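Local coordinates for protein glucuronoarabinoxylan endo-1,4-beta-xylanase (Clostridium papyrosolvens, PDB 4FMV) that probably hydrolyses internal beta-1,4 linkages of xylan as a glycoside hydrolase family 30 endoxylanase, the catalytic barrel part of a longer protein, at residues A[86-91]-A[263-268]; A[45-50]-A[175-180]; A[141-146]-A[203-208]; A[82-87]-A[227-232]. All coordinates share one frame; numbering follows the deposited sequence.

Contact 1: residues A[86-91]-A[263-268]; sequences SPWNPP and IYWWIT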
# COMPACT_ATOMS: atom_id res chain seq x y z
N SER A 86 2.90 8.55 -8.10
CA SER A 86 4.30 8.84 -7.74
C SER A 86 5.10 9.10 -9.03
O SER A 86 4.91 8.37 -10.03
CB SER A 86 4.92 7.60 -7.08
OG SER A 86 4.18 7.14 -5.94
N PRO A 87 5.95 10.14 -9.03
CA PRO A 87 7.02 10.40 -10.01
C PRO A 87 8.34 9.65 -9.73
O PRO A 87 8.81 9.67 -8.57
CB PRO A 87 7.21 11.91 -9.88
CG PRO A 87 6.92 12.19 -8.34
CD PRO A 87 6.11 10.98 -7.83
N TRP A 88 8.96 9.06 -10.75
CA TRP A 88 10.38 8.67 -10.71
C TRP A 88 11.35 9.77 -11.10
O TRP A 88 12.49 9.78 -10.64
CB TRP A 88 10.66 7.44 -11.57
CG TRP A 88 10.30 6.10 -10.98
CD1 TRP A 88 11.13 5.02 -10.82
CD2 TRP A 88 8.99 5.68 -10.57
NE1 TRP A 88 10.41 3.95 -10.31
CE2 TRP A 88 9.11 4.33 -10.15
CE3 TRP A 88 7.74 6.30 -10.50
CZ2 TRP A 88 8.01 3.61 -9.65
CZ3 TRP A 88 6.67 5.59 -10.02
CH2 TRP A 88 6.81 4.25 -9.61
N ASN A 89 10.94 10.62 -12.03
CA ASN A 89 11.76 11.75 -12.45
C ASN A 89 10.87 12.94 -12.78
O ASN A 89 9.71 12.76 -13.18
CB ASN A 89 12.58 11.43 -13.72
CG ASN A 89 13.54 10.26 -13.55
OD1 ASN A 89 14.61 10.39 -12.96
ND2 ASN A 89 13.17 9.13 -14.11
N PRO A 90 11.40 14.16 -12.63
CA PRO A 90 10.63 15.23 -13.29
C PRO A 90 10.94 15.20 -14.79
O PRO A 90 11.79 14.41 -15.20
CB PRO A 90 11.18 16.49 -12.64
CG PRO A 90 12.56 16.15 -12.21
CD PRO A 90 12.57 14.66 -11.90
N PRO A 91 10.31 16.09 -15.58
CA PRO A 91 10.72 16.26 -16.97
C PRO A 91 12.22 16.54 -17.08
O PRO A 91 12.79 17.18 -16.19
CB PRO A 91 9.94 17.51 -17.41
CG PRO A 91 8.72 17.47 -16.59
CD PRO A 91 9.21 17.01 -15.23
N ILE A 263 0.42 -1.42 -0.34
CA ILE A 263 0.20 -1.37 -1.78
C ILE A 263 1.31 -2.11 -2.52
O ILE A 263 2.48 -1.77 -2.40
CB ILE A 263 0.13 0.10 -2.31
CG1 ILE A 263 -1.05 0.85 -1.69
CG2 ILE A 263 0.04 0.13 -3.84
CD1 ILE A 263 -0.65 1.88 -0.63
N TYR A 264 0.91 -3.13 -3.27
CA TYR A 264 1.83 -3.93 -4.07
C TYR A 264 2.42 -3.09 -5.22
O TYR A 264 1.90 -2.04 -5.59
CB TYR A 264 1.09 -5.19 -4.62
CG TYR A 264 2.00 -6.31 -5.11
CD1 TYR A 264 2.44 -7.30 -4.24
CD2 TYR A 264 2.40 -6.39 -6.45
CE1 TYR A 264 3.26 -8.33 -4.68
CE2 TYR A 264 3.24 -7.41 -6.90
CZ TYR A 264 3.66 -8.38 -6.01
OH TYR A 264 4.50 -9.39 -6.42
N TRP A 265 3.50 -3.59 -5.79
CA TRP A 265 4.11 -3.03 -6.98
C TRP A 265 3.23 -3.37 -8.22
O TRP A 265 2.01 -3.53 -8.09
CB TRP A 265 5.57 -3.50 -7.08
CG TRP A 265 6.38 -3.01 -8.25
CD1 TRP A 265 7.33 -3.72 -8.93
CD2 TRP A 265 6.33 -1.71 -8.88
NE1 TRP A 265 7.87 -2.95 -9.94
CE2 TRP A 265 7.27 -1.72 -9.93
CE3 TRP A 265 5.57 -0.56 -8.67
CZ2 TRP A 265 7.47 -0.62 -10.77
CZ3 TRP A 265 5.78 0.54 -9.50
CH2 TRP A 265 6.72 0.50 -10.53
N TRP A 266 3.80 -3.24 -9.42
CA TRP A 266 3.03 -3.22 -10.65
C TRP A 266 2.24 -4.48 -11.02
O TRP A 266 2.54 -5.61 -10.58
CB TRP A 266 3.92 -2.76 -11.82
CG TRP A 266 5.14 -3.60 -12.08
CD1 TRP A 266 5.45 -4.83 -11.53
CD2 TRP A 266 6.24 -3.27 -12.94
NE1 TRP A 266 6.67 -5.28 -12.01
CE2 TRP A 266 7.17 -4.33 -12.88
CE3 TRP A 266 6.52 -2.17 -13.76
CZ2 TRP A 266 8.36 -4.33 -13.61
CZ3 TRP A 266 7.71 -2.16 -14.48
CH2 TRP A 266 8.61 -3.24 -14.41
N ILE A 267 1.20 -4.28 -11.84
CA ILE A 267 0.21 -5.33 -12.06
C ILE A 267 0.56 -6.32 -13.16
O ILE A 267 0.73 -7.51 -12.86
CB ILE A 267 -1.22 -4.79 -12.27
CG1 ILE A 267 -1.74 -4.12 -10.99
CG2 ILE A 267 -2.14 -5.92 -12.67
CD1 ILE A 267 -2.84 -3.07 -11.25
N THR A 268 0.67 -5.92 -14.42
CA THR A 268 0.78 -7.04 -15.35
C THR A 268 2.24 -7.22 -15.74
O THR A 268 2.65 -6.94 -16.86
CB THR A 268 -0.00 -6.62 -16.63
OG1 THR A 268 0.36 -5.27 -16.98
CG2 THR A 268 -1.52 -6.62 -16.34
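Trp88 and Trp265 reach for each other from opposite directions and meet at the outer corners of their benzo rings. The nearest pair is Trp88 CZ2 with Trp265 CH2, at 3.5 Å. The CZ2-CH2 edge of Trp88 meets the CZ3-CH2 edge of Trp265, with CZ2 the nearer: Trp88 CZ2 is 3.8 Å from Trp265 CZ3, and Trp88 CH2 is 3.9 Å from that same Trp265 CZ3. The six-membered rings are 5.7 Å apart between centroids with planes inclined at 34°; neither covers the face of the other, so this is a rim-to-rim touch and not a stack. Trp265 has its CG opposite the backbone N (chi1 -179°), which carries the indole toward Trp88 from the point where the chain turns a corner. The next shell surrounds both rings. Trp88 meets Trp25 and Trp150 edge-to-face, has Ser86 O in plane at its edge, and its own carbonyl O accepts a bond from Gln141 NE2. Trp265 has the CG of Trp266 3.5 Å above one face near the rim, while its CZ3 packs 3.5 Å from Arg47 NH1. Glu232 touches both indoles. The two tryptophans thereby join the loop after the third strand of the (beta/alpha)8 barrel to the end of the eighth, at the mouth of the barrel. Such an aromatic lining is consistent with a sugar-binding cleft. Across the contact the chemistry is purely apolar: buried carbon rims, whose small contact implies dispersion and exclusion of water, the orientation probably set by the neighbours.

Contact 2: residues A[45-50]-A[175-180]; sequences ILRLRI and APESFQ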
# COMPACT_ATOMS: atom_id res chain seq x y z
N ILE A 45 -7.12 0.55 -3.56
CA ILE A 45 -6.17 1.61 -3.86
C ILE A 45 -5.40 1.26 -5.14
O ILE A 45 -4.98 0.12 -5.33
CB ILE A 45 -5.13 1.82 -2.71
CG1 ILE A 45 -5.83 2.04 -1.37
CG2 ILE A 45 -4.19 3.00 -3.04
CD1 ILE A 45 -4.84 2.15 -0.17
N LEU A 46 -5.22 2.26 -6.01
CA LEU A 46 -4.38 2.13 -7.21
C LEU A 46 -3.31 3.21 -7.21
O LEU A 46 -3.59 4.39 -6.95
CB LEU A 46 -5.23 2.29 -8.49
CG LEU A 46 -4.43 2.24 -9.80
CD1 LEU A 46 -3.75 0.86 -10.04
CD2 LEU A 46 -5.32 2.58 -10.97
N ARG A 47 -2.08 2.80 -7.50
CA ARG A 47 -0.95 3.71 -7.62
C ARG A 47 -0.57 3.89 -9.09
O ARG A 47 -0.19 2.93 -9.76
CB ARG A 47 0.27 3.14 -6.85
CG ARG A 47 1.52 4.01 -6.89
CD ARG A 47 2.69 3.30 -6.20
NE ARG A 47 3.89 4.16 -6.08
CZ ARG A 47 5.13 3.73 -6.27
NH1 ARG A 47 5.34 2.47 -6.60
NH2 ARG A 47 6.18 4.56 -6.10
N LEU A 48 -0.62 5.14 -9.56
CA LEU A 48 -0.19 5.55 -10.90
C LEU A 48 1.27 6.00 -10.89
O LEU A 48 1.78 6.46 -9.86
CB LEU A 48 -1.04 6.72 -11.41
CG LEU A 48 -2.55 6.68 -11.22
CD1 LEU A 48 -3.14 8.02 -11.64
CD2 LEU A 48 -3.15 5.52 -12.02
N ARG A 49 1.97 5.78 -11.99
CA ARG A 49 3.26 6.42 -12.18
C ARG A 49 3.05 7.64 -13.07
O ARG A 49 2.42 7.54 -14.13
CB ARG A 49 4.26 5.47 -12.83
CG ARG A 49 5.52 6.18 -13.33
CD ARG A 49 6.50 5.22 -13.98
NE ARG A 49 7.37 5.94 -14.91
CZ ARG A 49 6.99 6.28 -16.15
NH1 ARG A 49 5.77 5.96 -16.59
NH2 ARG A 49 7.83 6.94 -16.95
N ILE A 50 3.60 8.78 -12.66
CA ILE A 50 3.51 10.02 -13.43
C ILE A 50 4.54 10.01 -14.56
O ILE A 50 5.76 10.03 -14.31
CB ILE A 50 3.80 11.24 -12.52
CG1 ILE A 50 2.83 11.28 -11.33
CG2 ILE A 50 3.73 12.56 -13.29
CD1 ILE A 50 3.10 12.43 -10.33
N ALA A 175 5.10 11.69 1.03
CA ALA A 175 6.55 11.63 0.96
C ALA A 175 7.07 10.72 2.06
O ALA A 175 6.35 10.46 3.02
CB ALA A 175 7.10 13.03 1.20
N PRO A 176 8.38 10.43 2.04
CA PRO A 176 9.43 10.38 1.01
C PRO A 176 9.46 9.16 0.08
O PRO A 176 10.26 9.18 -0.85
CB PRO A 176 10.73 10.55 1.81
CG PRO A 176 10.43 9.84 3.06
CD PRO A 176 8.96 10.13 3.37
N GLU A 177 8.75 8.08 0.41
CA GLU A 177 8.86 6.80 -0.30
C GLU A 177 10.30 6.27 -0.37
O GLU A 177 10.79 5.92 -1.44
CB GLU A 177 8.26 6.88 -1.71
CG GLU A 177 6.73 7.13 -1.75
CD GLU A 177 6.14 6.64 -3.06
OE1 GLU A 177 5.94 5.42 -3.15
OE2 GLU A 177 5.91 7.47 -3.99
N SER A 178 10.96 6.23 0.78
CA SER A 178 12.28 5.61 0.88
C SER A 178 12.19 4.14 0.49
O SER A 178 11.22 3.45 0.82
CB SER A 178 12.80 5.73 2.31
OG SER A 178 13.93 4.90 2.49
N PHE A 179 13.22 3.65 -0.22
CA PHE A 179 13.17 2.30 -0.76
C PHE A 179 13.06 1.24 0.33
O PHE A 179 12.50 0.18 0.10
CB PHE A 179 14.40 2.03 -1.65
CG PHE A 179 15.68 1.77 -0.88
CD1 PHE A 179 16.37 2.82 -0.28
CD2 PHE A 179 16.22 0.50 -0.81
CE1 PHE A 179 17.57 2.60 0.42
CE2 PHE A 179 17.42 0.26 -0.12
CZ PHE A 179 18.10 1.32 0.49
N GLN A 180 13.77 1.45 1.44
CA GLN A 180 13.65 0.69 2.68
C GLN A 180 12.96 1.22 3.96
O GLN A 180 13.30 0.74 5.05
CB GLN A 180 14.78 -0.32 2.94
CG GLN A 180 16.12 0.20 3.17
CD GLN A 180 17.12 -0.92 3.51
OE1 GLN A 180 17.77 -0.88 4.55
NE2 GLN A 180 17.25 -1.90 2.62
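Arg47 and Glu177 come from opposite directions across the inside of the barrel, although the nearest CA atoms of the two strands, those of Arg47 and Glu177 themselves, are still 12.6 Å apart. The guanidinium and carboxylate planes are turned 75° against each other. Arg47 NH2 is 3.1 Å from Glu177 OE1 and 3.6 Å from Glu177 OE2, yet OE1 lies well out of the guanidinium plane, so no N-H points at it and the salt bridge is one of charge alone. The arginine spans the gap with a fully extended chain, CG opposite the backbone N (chi1 -179°). Its nitrogens have other partners: NH2 bonds Asn142 OD1, NE bonds Ser86 OG, and NH1 forms a salt bridge with Glu232 OE1. Glu177, which follows a cis-proline, is gripped through OE1 by Thr231 OG1 and His205 NE2, and through OE2 by Ser86 OG and Ser139 OG. These bonds, rather than the salt bridge, probably decide how the two planes are turned. A buried arginine and glutamate from the second and fifth strands, tied into one polar network near the C-terminal strand ends, belong to the active-site end of a (beta/alpha)8 barrel, the fold of family 30 glycosidases.

Contact 3: residues A[141-146]-A[203-208]; sequences QNEPDY and GCHFYG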
# COMPACT_ATOMS: atom_id res chain seq x y z
N GLN A 141 8.59 12.19 -4.63
CA GLN A 141 9.54 11.36 -5.37
C GLN A 141 9.45 9.88 -4.98
O GLN A 141 9.42 9.55 -3.78
CB GLN A 141 10.98 11.88 -5.07
CG GLN A 141 12.12 11.00 -5.66
CD GLN A 141 12.22 11.05 -7.18
OE1 GLN A 141 12.23 12.14 -7.76
NE2 GLN A 141 12.30 9.87 -7.84
N ASN A 142 9.53 9.00 -5.96
CA ASN A 142 9.77 7.58 -5.70
C ASN A 142 11.24 7.31 -5.32
O ASN A 142 12.15 7.66 -6.08
CB ASN A 142 9.47 6.75 -6.94
CG ASN A 142 9.67 5.27 -6.70
OD1 ASN A 142 8.91 4.66 -5.96
ND2 ASN A 142 10.73 4.69 -7.29
N GLU A 143 11.46 6.65 -4.19
CA GLU A 143 12.81 6.23 -3.76
C GLU A 143 13.90 7.25 -4.04
O GLU A 143 14.86 6.95 -4.76
CB GLU A 143 13.17 4.86 -4.37
CG GLU A 143 12.13 3.79 -4.01
CD GLU A 143 12.54 2.39 -4.39
OE1 GLU A 143 13.64 2.22 -4.92
OE2 GLU A 143 11.74 1.47 -4.16
N PRO A 144 13.77 8.45 -3.45
CA PRO A 144 14.77 9.50 -3.62
C PRO A 144 16.11 9.05 -3.09
O PRO A 144 17.13 9.65 -3.43
CB PRO A 144 14.24 10.61 -2.71
CG PRO A 144 13.47 9.86 -1.63
CD PRO A 144 12.74 8.82 -2.46
N ASP A 145 16.10 8.05 -2.20
CA ASP A 145 17.33 7.48 -1.61
C ASP A 145 17.83 6.17 -2.24
O ASP A 145 18.77 5.58 -1.71
CB ASP A 145 17.19 7.32 -0.09
CG ASP A 145 16.00 6.45 0.29
OD1 ASP A 145 15.25 6.05 -0.63
OD2 ASP A 145 15.83 6.17 1.50
N TYR A 146 17.18 5.62 -3.27
CA TYR A 146 17.94 4.71 -4.09
C TYR A 146 17.67 5.14 -5.52
O TYR A 146 17.02 4.43 -6.27
CB TYR A 146 17.21 3.38 -3.83
CG TYR A 146 17.89 2.10 -4.19
CD1 TYR A 146 18.86 1.56 -3.36
CD2 TYR A 146 17.53 1.39 -5.33
CE1 TYR A 146 19.48 0.38 -3.66
CE2 TYR A 146 18.16 0.20 -5.66
CZ TYR A 146 19.13 -0.30 -4.81
OH TYR A 146 19.77 -1.50 -5.11
N GLY A 203 4.68 7.86 2.95
CA GLY A 203 4.87 6.64 2.18
C GLY A 203 6.24 6.03 2.37
O GLY A 203 7.23 6.74 2.46
N CYS A 204 6.32 4.71 2.32
CA CYS A 204 7.58 4.00 2.45
C CYS A 204 7.54 2.72 1.64
O CYS A 204 6.46 2.18 1.37
CB CYS A 204 7.84 3.65 3.91
SG CYS A 204 6.65 2.47 4.62
N HIS A 205 8.71 2.21 1.25
CA HIS A 205 8.80 0.90 0.62
C HIS A 205 9.56 -0.06 1.53
O HIS A 205 10.32 0.36 2.40
CB HIS A 205 9.51 0.99 -0.74
CG HIS A 205 8.84 1.91 -1.71
ND1 HIS A 205 9.38 2.20 -2.95
CD2 HIS A 205 7.69 2.62 -1.62
CE1 HIS A 205 8.58 3.04 -3.59
NE2 HIS A 205 7.55 3.31 -2.80
N PHE A 206 9.27 -1.33 1.31
CA PHE A 206 9.75 -2.51 2.05
C PHE A 206 10.98 -3.29 1.52
O PHE A 206 11.06 -4.51 1.75
CB PHE A 206 8.64 -3.44 2.56
CG PHE A 206 7.94 -2.93 3.80
CD1 PHE A 206 8.26 -1.69 4.37
CD2 PHE A 206 6.95 -3.71 4.42
CE1 PHE A 206 7.61 -1.22 5.52
CE2 PHE A 206 6.29 -3.26 5.58
CZ PHE A 206 6.62 -2.01 6.13
N TYR A 207 11.80 -2.71 0.66
CA TYR A 207 12.81 -3.58 0.10
C TYR A 207 13.98 -3.61 1.07
O TYR A 207 14.85 -2.74 1.06
CB TYR A 207 13.28 -2.93 -1.22
CG TYR A 207 12.18 -2.91 -2.26
CD1 TYR A 207 11.72 -4.10 -2.82
CD2 TYR A 207 11.59 -1.73 -2.66
CE1 TYR A 207 10.72 -4.11 -3.75
CE2 TYR A 207 10.57 -1.73 -3.59
CZ TYR A 207 10.14 -2.92 -4.14
OH TYR A 207 9.14 -2.93 -5.07
N GLY A 208 14.06 -4.73 1.79
CA GLY A 208 15.06 -4.94 2.83
C GLY A 208 14.74 -4.44 4.24
O GLY A 208 15.61 -4.44 5.11
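In both Glu143 and His205, CG lies opposite the carbonyl carbon, next to the backbone N (chi1 -57° and -58°); Glu143 then runs on extended, and the two side chains cross at about a right angle. This brings Glu143 OE2 to the edge of the imidazole, where His205 ND1 donates a hydrogen bond of 2.8 Å, nearly straight at 169°. The oxygen lies in the ring plane and uses its anti lone pair, the one facing away from OE1, while the carboxylate as a whole is rotated well off the ring. Glu143 CG also closes on the ring, 3.3 Å from His205 ND1. On the same oxygen Tyr207 contributes packing only: its CE2 is 3.5 Å from Glu143 OE2, and its hydroxyl is bonded to Glu232 OE2. Glu143 opens a type I turn, closed by Tyr146 N on Glu143 O at 3.1 Å, and this O also receives Trp150 NE1. Before it, Gln141 NE2 binds Asn142 O at 2.8 Å, and the amide of Asn142 faces Arg47. Asn142, Glu143 and Pro144 form the Asn-Glu-Pro sequence that in clan GH-A barrels follows the fourth strand, its glutamate standing where relatives carry the general acid/base; His205 comes from the end of the sixth strand. The other imidazole nitrogen, NE2, has Glu177 as its partner. The ring is thus bonded to a carboxylate at each nitrogen, which probably fixes its rotation, and the imidazole relays hydrogen bonding from Glu143 to the network round Glu177.

Contact 4: residues A[82-87]-A[227-232]; sequences IVFASP and ELWMTE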
# COMPACT_ATOMS: atom_id res chain seq x y z
N ILE A 82 -9.41 4.34 -4.24
CA ILE A 82 -8.86 5.68 -4.36
C ILE A 82 -7.62 5.54 -5.23
O ILE A 82 -7.17 4.42 -5.49
CB ILE A 82 -8.45 6.25 -2.99
CG1 ILE A 82 -7.41 5.35 -2.31
CG2 ILE A 82 -9.69 6.46 -2.10
CD1 ILE A 82 -6.98 5.81 -0.92
N VAL A 83 -7.02 6.66 -5.60
CA VAL A 83 -5.92 6.66 -6.57
C VAL A 83 -4.87 7.65 -6.14
O VAL A 83 -5.19 8.78 -5.79
CB VAL A 83 -6.42 7.10 -8.00
CG1 VAL A 83 -5.29 7.00 -9.00
CG2 VAL A 83 -7.61 6.27 -8.44
N PHE A 84 -3.61 7.23 -6.15
CA PHE A 84 -2.51 8.17 -5.93
C PHE A 84 -1.45 7.99 -7.00
O PHE A 84 -1.51 7.04 -7.78
CB PHE A 84 -1.93 8.07 -4.51
CG PHE A 84 -1.06 6.85 -4.26
CD1 PHE A 84 -1.64 5.60 -4.04
CD2 PHE A 84 0.32 6.96 -4.18
CE1 PHE A 84 -0.85 4.49 -3.76
CE2 PHE A 84 1.12 5.86 -3.88
CZ PHE A 84 0.53 4.62 -3.69
N ALA A 85 -0.51 8.94 -7.07
CA ALA A 85 0.49 8.97 -8.13
C ALA A 85 1.88 9.26 -7.59
O ALA A 85 2.02 10.12 -6.71
CB ALA A 85 0.11 10.03 -9.18
N SER A 86 2.90 8.55 -8.10
CA SER A 86 4.30 8.84 -7.74
C SER A 86 5.10 9.10 -9.03
O SER A 86 4.91 8.37 -10.03
CB SER A 86 4.92 7.60 -7.08
OG SER A 86 4.18 7.14 -5.94
N PRO A 87 5.95 10.14 -9.03
CA PRO A 87 7.02 10.40 -10.01
C PRO A 87 8.34 9.65 -9.73
O PRO A 87 8.81 9.67 -8.57
CB PRO A 87 7.21 11.91 -9.88
CG PRO A 87 6.92 12.19 -8.34
CD PRO A 87 6.11 10.98 -7.83
N GLU A 227 -1.33 9.84 7.73
CA GLU A 227 -1.43 8.43 7.44
C GLU A 227 -0.04 7.89 7.09
O GLU A 227 0.84 8.63 6.68
CB GLU A 227 -2.41 8.17 6.29
CG GLU A 227 -3.86 8.48 6.63
CD GLU A 227 -4.81 7.40 6.14
OE1 GLU A 227 -4.85 7.16 4.91
OE2 GLU A 227 -5.50 6.79 6.98
N LEU A 228 0.12 6.58 7.26
CA LEU A 228 1.36 5.88 6.99
C LEU A 228 1.06 4.68 6.09
O LEU A 228 0.32 3.77 6.50
CB LEU A 228 1.96 5.41 8.33
CG LEU A 228 3.22 4.54 8.31
CD1 LEU A 228 4.41 5.28 7.69
CD2 LEU A 228 3.60 4.05 9.73
N TRP A 229 1.60 4.67 4.87
CA TRP A 229 1.31 3.60 3.93
C TRP A 229 2.60 2.96 3.45
O TRP A 229 3.57 3.66 3.18
CB TRP A 229 0.63 4.13 2.66
CG TRP A 229 -0.64 4.89 2.80
CD1 TRP A 229 -1.31 5.21 3.95
CD2 TRP A 229 -1.39 5.43 1.72
NE1 TRP A 229 -2.44 5.94 3.64
CE2 TRP A 229 -2.51 6.08 2.27
CE3 TRP A 229 -1.22 5.44 0.33
CZ2 TRP A 229 -3.46 6.74 1.48
CZ3 TRP A 229 -2.15 6.09 -0.46
CH2 TRP A 229 -3.26 6.72 0.11
N MET A 230 2.57 1.65 3.27
CA MET A 230 3.66 0.99 2.58
C MET A 230 3.20 1.00 1.11
O MET A 230 2.23 0.34 0.75
CB MET A 230 3.74 -0.45 3.07
CG MET A 230 5.05 -1.14 2.81
SD MET A 230 5.48 -1.29 1.08
CE MET A 230 4.13 -2.31 0.43
N THR A 231 3.87 1.81 0.30
CA THR A 231 3.42 2.08 -1.07
C THR A 231 3.99 1.26 -2.23
O THR A 231 3.55 1.40 -3.37
CB THR A 231 3.63 3.58 -1.40
OG1 THR A 231 5.02 3.90 -1.32
CG2 THR A 231 2.86 4.44 -0.43
N GLU A 232 5.06 0.50 -1.99
CA GLU A 232 5.53 -0.44 -3.01
C GLU A 232 6.26 -1.64 -2.42
O GLU A 232 7.21 -1.46 -1.65
CB GLU A 232 6.45 0.28 -3.99
CG GLU A 232 6.72 -0.49 -5.30
CD GLU A 232 7.95 0.02 -5.99
OE1 GLU A 232 8.00 1.22 -6.28
OE2 GLU A 232 8.88 -0.77 -6.22
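Trp229 drives the edge of its indole into the face of Phe84, the tight part of this contact. Trp229 CZ3 stands 3.6 Å from Phe84 CD1 and sits over the phenyl ring, displaced toward its rim. The six-membered rings are 5.3 Å apart between centroids with planes at 79°, a T-shaped pair. Phe84 is turned inward with CG between its backbone N and carbonyl carbon (chi1 74°), a crowded position that sets its face across the path of the indole. Further along the same phenyl, Phe84 CZ is 4.0 Å from Thr231 CB, with the CG2 methyl at similar range; the hydroxyl of Thr231 is turned to Glu177 OE1 instead. The residues lie on the third and seventh strands of the (beta/alpha)8 barrel, which do not pair with each other: their axes stay 10.2 Å apart at closest, and the two aromatic rings lie between them in the barrel interior. Ile45 and Ile263, from the second and eighth strands, pack against Phe84 and Trp229 respectively. Above this apolar layer, toward the C-terminal strand ends, begins the polar cluster of Arg47, Ser86, Glu177 and Glu232. Toward the N-terminal ends the fit slackens. Ile82, partly exposed, offers just its CD1, 4.0 Å from Trp229 CH2. At the far edge of the indole Glu227, also partly exposed, accepts Trp229 NE1 through OE1 at 3.0 Å and 156°; the carboxylate is met from above its plane, whereas the oxygen lies in the plane of the indole. Glu227 OE1 also forms a salt bridge with Arg17 NE.

All four contacts are buried and bridge strands, or the loops after them, of the (beta/alpha)8 barrel; they differ in distance from the chain centre and in chemistry. Contact 4 lies deepest, an aromatic layer about 6 Å from the centre of the chain. Contact 2, centred about 5 Å from the centre of contact 4, is the ionic tier, and the two interlock through Glu177 with Ser86 and Thr231. Contacts 1 and 3 lie farther out, each about 12 Å from the chain centre, at the mouth: one joins indole rims, the other directs a histidine at a carboxylate. Contacts 1 and 4 share Ser86 and Pro87, and contact 3 meets contact 2 through Glu177 and His205.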